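Transcription activator HlyU (Vibrio vulnificus, PDB 3JTH) probably binds DNA through an ArsR-type winged helix-turn-helix domain and activates transcription. Local coordinates at residues K18-E23 and Q27-L32; V14-A19 and D63-T68. All coordinates share one frame; numbering follows the deposited sequence.

Contact 1: residues K18-E23 and Q27-L32; sequences KAMANE and QILCML
M20, a selenomethionine, and L29 both set CG anti to their own carbonyl carbon (chi1 -65° and -70°). This brings M20 CG against L29 CD1 at 4.0 Å. The two side chains meet at roughly a right angle. The M20 chain runs extended through chi2 and bends only at its last torsion, where the terminal methyl turns off. Beyond L29, M20 packs on M87, I88 and L91 of helix 82-94 and on L17 of the second subunit. L29 also touches I88, together with L79 of strand 76-79. This is the tight corner between helix 2-20 and helix 23-31 of the ArsR-type winged-helix fold. A21 centres an inverse gamma turn, with N22 N bonded to M20 O at 2.7 Å. N22 then takes the N-cap position of the next helix. Within the first turn of that helix, Q27 N donates to E23 O at 3.0 Å, with an angle of 163° at the hydrogen. Q27 CG lies close to the same oxygen, 3.1 Å from E23 O. R25 ties the corner back to the first helix, its NE bonded to A19 O.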
loop_
_atom_site.group_PDB
_atom_site.type_symbol
_atom_site.label_atom_id
_atom_site.label_comp_id
_atom_site.label_asym_id
_atom_site.label_seq_id
_atom_site.Cartn_x
_atom_site.Cartn_y
_atom_site.Cartn_z
ATOM N N LYS A 18 3.422 1.740 4.525
ATOM C CA LYS A 18 4.833 1.530 4.812
ATOM C C LYS A 18 5.053 0.211 5.528
ATOM O O LYS A 18 6.040 -0.479 5.284
ATOM C CB LYS A 18 5.377 2.668 5.684
ATOM C CG LYS A 18 5.614 3.971 4.941
ATOM C CD LYS A 18 6.126 5.059 5.878
ATOM C CE LYS A 18 6.399 6.355 5.121
ATOM N NZ LYS A 18 6.905 7.432 6.014
ATOM N N ALA A 19 4.140 -0.136 6.422
ATOM C CA ALA A 19 4.267 -1.383 7.162
ATOM C C ALA A 19 4.174 -2.575 6.221
ATOM O O ALA A 19 4.825 -3.593 6.440
ATOM C CB ALA A 19 3.186 -1.484 8.219
HETATM N N MSE A 20 3.377 -2.438 5.164
HETATM C CA MSE A 20 3.177 -3.518 4.205
HETATM C C MSE A 20 4.179 -3.571 3.055
HETATM O O MSE A 20 4.429 -4.638 2.492
HETATM C CB MSE A 20 1.767 -3.426 3.616
HETATM C CG MSE A 20 0.643 -3.656 4.613
HETATM SE SE MSE A 20 -1.095 -3.331 3.801
HETATM C CE MSE A 20 -1.179 -4.941 2.710
ATOM N N ALA A 21 4.762 -2.430 2.712
ATOM C CA ALA A 21 5.684 -2.357 1.583
ATOM C C ALA A 21 7.062 -3.005 1.750
ATOM O O ALA A 21 8.083 -2.327 1.747
ATOM C CB ALA A 21 5.846 -0.896 1.157
ATOM N N ASN A 22 7.074 -4.325 1.871
ATOM C CA ASN A 22 8.298 -5.109 1.985
ATOM C C ASN A 22 7.950 -6.525 1.510
ATOM O O ASN A 22 6.986 -7.122 1.971
ATOM C CB ASN A 22 8.802 -5.162 3.432
ATOM C CG ASN A 22 9.954 -6.141 3.608
ATOM O OD1 ASN A 22 11.118 -5.798 3.386
ATOM N ND2 ASN A 22 9.635 -7.370 3.983
ATOM N N GLU A 23 8.733 -7.055 0.586
ATOM C CA GLU A 23 8.487 -8.381 0.049
ATOM C C GLU A 23 8.161 -9.483 1.061
ATOM O O GLU A 23 7.081 -10.086 1.017
ATOM C CB GLU A 23 9.685 -8.813 -0.788
ATOM C CG GLU A 23 9.879 -7.976 -2.031
ATOM C CD GLU A 23 11.227 -8.213 -2.667
ATOM O OE1 GLU A 23 12.242 -7.861 -2.037
ATOM O OE2 GLU A 23 11.268 -8.758 -3.789
ATOM N N GLN A 27 4.458 -11.216 1.875
ATOM C CA GLN A 27 4.250 -12.635 1.639
ATOM C C GLN A 27 3.673 -13.275 2.895
ATOM O O GLN A 27 2.768 -14.101 2.830
ATOM C CB GLN A 27 5.570 -13.301 1.250
ATOM C CG GLN A 27 6.117 -12.804 -0.080
ATOM C CD GLN A 27 7.475 -13.405 -0.428
ATOM O OE1 GLN A 27 8.149 -12.947 -1.354
ATOM N NE2 GLN A 27 7.877 -14.431 0.311
ATOM N N ILE A 28 4.201 -12.873 4.044
ATOM C CA ILE A 28 3.741 -13.392 5.320
ATOM C C ILE A 28 2.306 -12.943 5.573
ATOM O O ILE A 28 1.457 -13.737 5.970
ATOM C CB ILE A 28 4.630 -12.893 6.473
ATOM C CG1 ILE A 28 6.016 -13.540 6.372
ATOM C CG2 ILE A 28 3.963 -13.199 7.803
ATOM C CD1 ILE A 28 7.056 -12.888 7.270
ATOM N N LEU A 29 2.038 -11.662 5.352
ATOM C CA LEU A 29 0.693 -11.148 5.562
ATOM C C LEU A 29 -0.308 -11.856 4.645
ATOM O O LEU A 29 -1.407 -12.211 5.073
ATOM C CB LEU A 29 0.677 -9.647 5.300
ATOM C CG LEU A 29 1.415 -8.815 6.358
ATOM C CD1 LEU A 29 1.582 -7.387 5.863
ATOM C CD2 LEU A 29 0.644 -8.867 7.669
ATOM N N CYS A 30 0.081 -12.062 3.389
ATOM C CA CYS A 30 -0.786 -12.719 2.421
ATOM C C CYS A 30 -1.096 -14.149 2.861
ATOM O O CYS A 30 -2.233 -14.609 2.735
ATOM C CB CYS A 30 -0.116 -12.717 1.042
ATOM S SG CYS A 30 0.321 -11.059 0.436
HETATM N N MSE A 31 -0.084 -14.842 3.386
HETATM C CA MSE A 31 -0.234 -16.214 3.848
HETATM C C MSE A 31 -1.170 -16.330 5.035
HETATM O O MSE A 31 -1.785 -17.383 5.247
HETATM C CB MSE A 31 1.127 -16.797 4.242
HETATM C CG MSE A 31 2.000 -17.194 3.071
HETATM SE SE MSE A 31 1.110 -18.480 1.928
HETATM C CE MSE A 31 1.018 -19.956 3.176
ATOM N N LEU A 32 -1.265 -15.256 5.816
ATOM C CA LEU A 32 -2.122 -15.255 6.997
ATOM C C LEU A 32 -3.530 -14.811 6.670
ATOM O O LEU A 32 -4.346 -14.627 7.567
ATOM C CB LEU A 32 -1.538 -14.355 8.104
ATOM C CG LEU A 32 -0.143 -14.805 8.554
ATOM C CD1 LEU A 32 0.405 -13.918 9.663
ATOM C CD2 LEU A 32 -0.239 -16.245 9.018
#

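Contact 2: residues V14-A19 and D63-T68; sequences VVLLKA and DGLVTT
The carboxylate of D63 turns one flat face to the methyl group of A19. A19 CB lies almost directly over D63 OD2, at 3.2 Å, and 3.7 Å from D63 CG. D63 is poorly ordered, so this detail is less certain than the rest. Its OD1 is hydrogen-bonded to a residue just outside the segment. L65 carries the apolar half of the contact, with one methyl branch for each partner. Its CD1 reaches A19 CB at 3.6 Å, and its CD2 meets L16 CD1 at 3.8 Å. L16 sets CG anti to its backbone N (chi1 175°), and this brings CD1 within contact of L65. The two leucines cross at a slant. D63-L65 is the turn from helix 50-62 into strand 66-69 of the winged helix. G64, with positive phi, is the C-prime residue of a Schellman motif that ends the helix, with L65 N bonded to L60 O. V84 of helix 82-94 packs on both leucines, and Y95 of the second subunit touches L16. No hydrogen bond or salt bridge joins the two segments. Between them the contact is van der Waals packing of methyl groups. The carboxylate of D63, if placed correctly, adds a flat face over the small side chain of A19 without a bond.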
loop_
_atom_site.group_PDB
_atom_site.type_symbol
_atom_site.label_atom_id
_atom_site.label_comp_id
_atom_site.label_asym_id
_atom_site.label_seq_id
_atom_site.Cartn_x
_atom_site.Cartn_y
_atom_site.Cartn_z
ATOM N N VAL A 14 -0.744 6.058 4.899
ATOM C CA VAL A 14 0.684 5.860 4.649
ATOM C C VAL A 14 1.328 5.009 5.733
ATOM O O VAL A 14 2.307 4.307 5.477
ATOM C CB VAL A 14 1.429 7.202 4.547
ATOM C CG1 VAL A 14 2.927 6.964 4.510
ATOM C CG2 VAL A 14 0.980 7.944 3.291
ATOM N N VAL A 15 0.779 5.066 6.943
ATOM C CA VAL A 15 1.295 4.260 8.052
ATOM C C VAL A 15 1.161 2.774 7.702
ATOM O O VAL A 15 2.125 2.017 7.757
ATOM C CB VAL A 15 0.517 4.542 9.357
ATOM C CG1 VAL A 15 0.751 3.418 10.370
ATOM C CG2 VAL A 15 0.965 5.885 9.939
ATOM N N LEU A 16 -0.049 2.362 7.347
ATOM C CA LEU A 16 -0.297 0.974 6.974
ATOM C C LEU A 16 0.541 0.616 5.743
ATOM O O LEU A 16 1.177 -0.438 5.695
ATOM C CB LEU A 16 -1.785 0.778 6.654
ATOM C CG LEU A 16 -2.242 -0.588 6.137
ATOM C CD1 LEU A 16 -2.044 -1.650 7.213
ATOM C CD2 LEU A 16 -3.701 -0.507 5.742
ATOM N N LEU A 17 0.535 1.499 4.751
ATOM C CA LEU A 17 1.271 1.272 3.505
ATOM C C LEU A 17 2.748 0.947 3.699
ATOM O O LEU A 17 3.264 0.001 3.112
ATOM C CB LEU A 17 1.117 2.488 2.592
ATOM C CG LEU A 17 0.113 2.422 1.437
ATOM C CD1 LEU A 17 -1.035 1.484 1.753
ATOM C CD2 LEU A 17 -0.386 3.830 1.152
ATOM N N LYS A 18 3.422 1.740 4.525
ATOM C CA LYS A 18 4.833 1.530 4.812
ATOM C C LYS A 18 5.053 0.211 5.528
ATOM O O LYS A 18 6.040 -0.479 5.284
ATOM C CB LYS A 18 5.377 2.668 5.684
ATOM C CG LYS A 18 5.614 3.971 4.941
ATOM C CD LYS A 18 6.126 5.059 5.878
ATOM C CE LYS A 18 6.399 6.355 5.121
ATOM N NZ LYS A 18 6.905 7.432 6.014
ATOM N N ALA A 19 4.140 -0.136 6.422
ATOM C CA ALA A 19 4.267 -1.383 7.162
ATOM C C ALA A 19 4.174 -2.575 6.221
ATOM O O ALA A 19 4.825 -3.593 6.440
ATOM C CB ALA A 19 3.186 -1.484 8.219
ATOM N N ASP A 63 4.350 -3.512 14.679
ATOM C CA ASP A 63 3.432 -2.618 13.983
ATOM C C ASP A 63 1.984 -3.089 14.177
ATOM O O ASP A 63 1.065 -2.553 13.565
ATOM C CB ASP A 63 3.770 -2.566 12.491
ATOM C CG ASP A 63 3.553 -1.186 11.891
ATOM O OD1 ASP A 63 4.439 -0.318 12.057
ATOM O OD2 ASP A 63 2.493 -0.962 11.264
ATOM N N GLY A 64 1.801 -4.093 15.029
ATOM C CA GLY A 64 0.479 -4.618 15.317
ATOM C C GLY A 64 -0.312 -5.128 14.129
ATOM O O GLY A 64 -1.533 -4.984 14.105
ATOM N N LEU A 65 0.363 -5.720 13.147
ATOM C CA LEU A 65 -0.329 -6.247 11.970
ATOM C C LEU A 65 -0.616 -7.744 12.096
ATOM O O LEU A 65 -1.405 -8.299 11.332
ATOM C CB LEU A 65 0.487 -5.984 10.698
ATOM C CG LEU A 65 0.594 -4.531 10.216
ATOM C CD1 LEU A 65 1.362 -4.479 8.905
ATOM C CD2 LEU A 65 -0.796 -3.938 10.033
ATOM N N VAL A 66 0.024 -8.389 13.062
ATOM C CA VAL A 66 -0.157 -9.816 13.288
ATOM C C VAL A 66 -0.181 -10.092 14.781
ATOM O O VAL A 66 0.441 -9.367 15.551
ATOM C CB VAL A 66 0.999 -10.626 12.650
ATOM C CG1 VAL A 66 0.919 -12.085 13.064
ATOM C CG2 VAL A 66 0.937 -10.508 11.133
ATOM N N THR A 67 -0.915 -11.125 15.192
ATOM C CA THR A 67 -0.995 -11.496 16.601
ATOM C C THR A 67 -0.656 -12.968 16.739
ATOM O O THR A 67 -0.436 -13.656 15.745
ATOM C CB THR A 67 -2.402 -11.285 17.195
ATOM O OG1 THR A 67 -3.113 -10.315 16.424
ATOM C CG2 THR A 67 -2.289 -10.774 18.615
ATOM N N THR A 68 -0.623 -13.456 17.971
ATOM C CA THR A 68 -0.300 -14.853 18.206
ATOM C C THR A 68 -1.357 -15.543 19.054
ATOM O O THR A 68 -2.233 -14.888 19.634
ATOM C CB THR A 68 1.066 -14.998 18.908
ATOM O OG1 THR A 68 1.068 -14.228 20.114
ATOM C CG2 THR A 68 2.186 -14.503 18.008
#

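In the fold
The chain starts with helix 2-20, and both contacts draw on its C-terminal part, sharing K18 and A19. Contact 1 closes first, with three residues between its segments, and joins this helix to helix 23-31. Contact 2 spans 43 residues, taking in helices 23-31, 39-46 and 50-62 with strand 37-38, and returns to the first helix at the turn just before strand 66-69. The second segment of contact 1 thus nests inside the long loop of contact 2. The two centres lie about 9 Å apart. They meet where L29 CD2 packs on V66 CG2 at 3.8 Å, with L32 alongside. Both contacts also lie beside the second subunit, at the C-terminal part of helix 2-20.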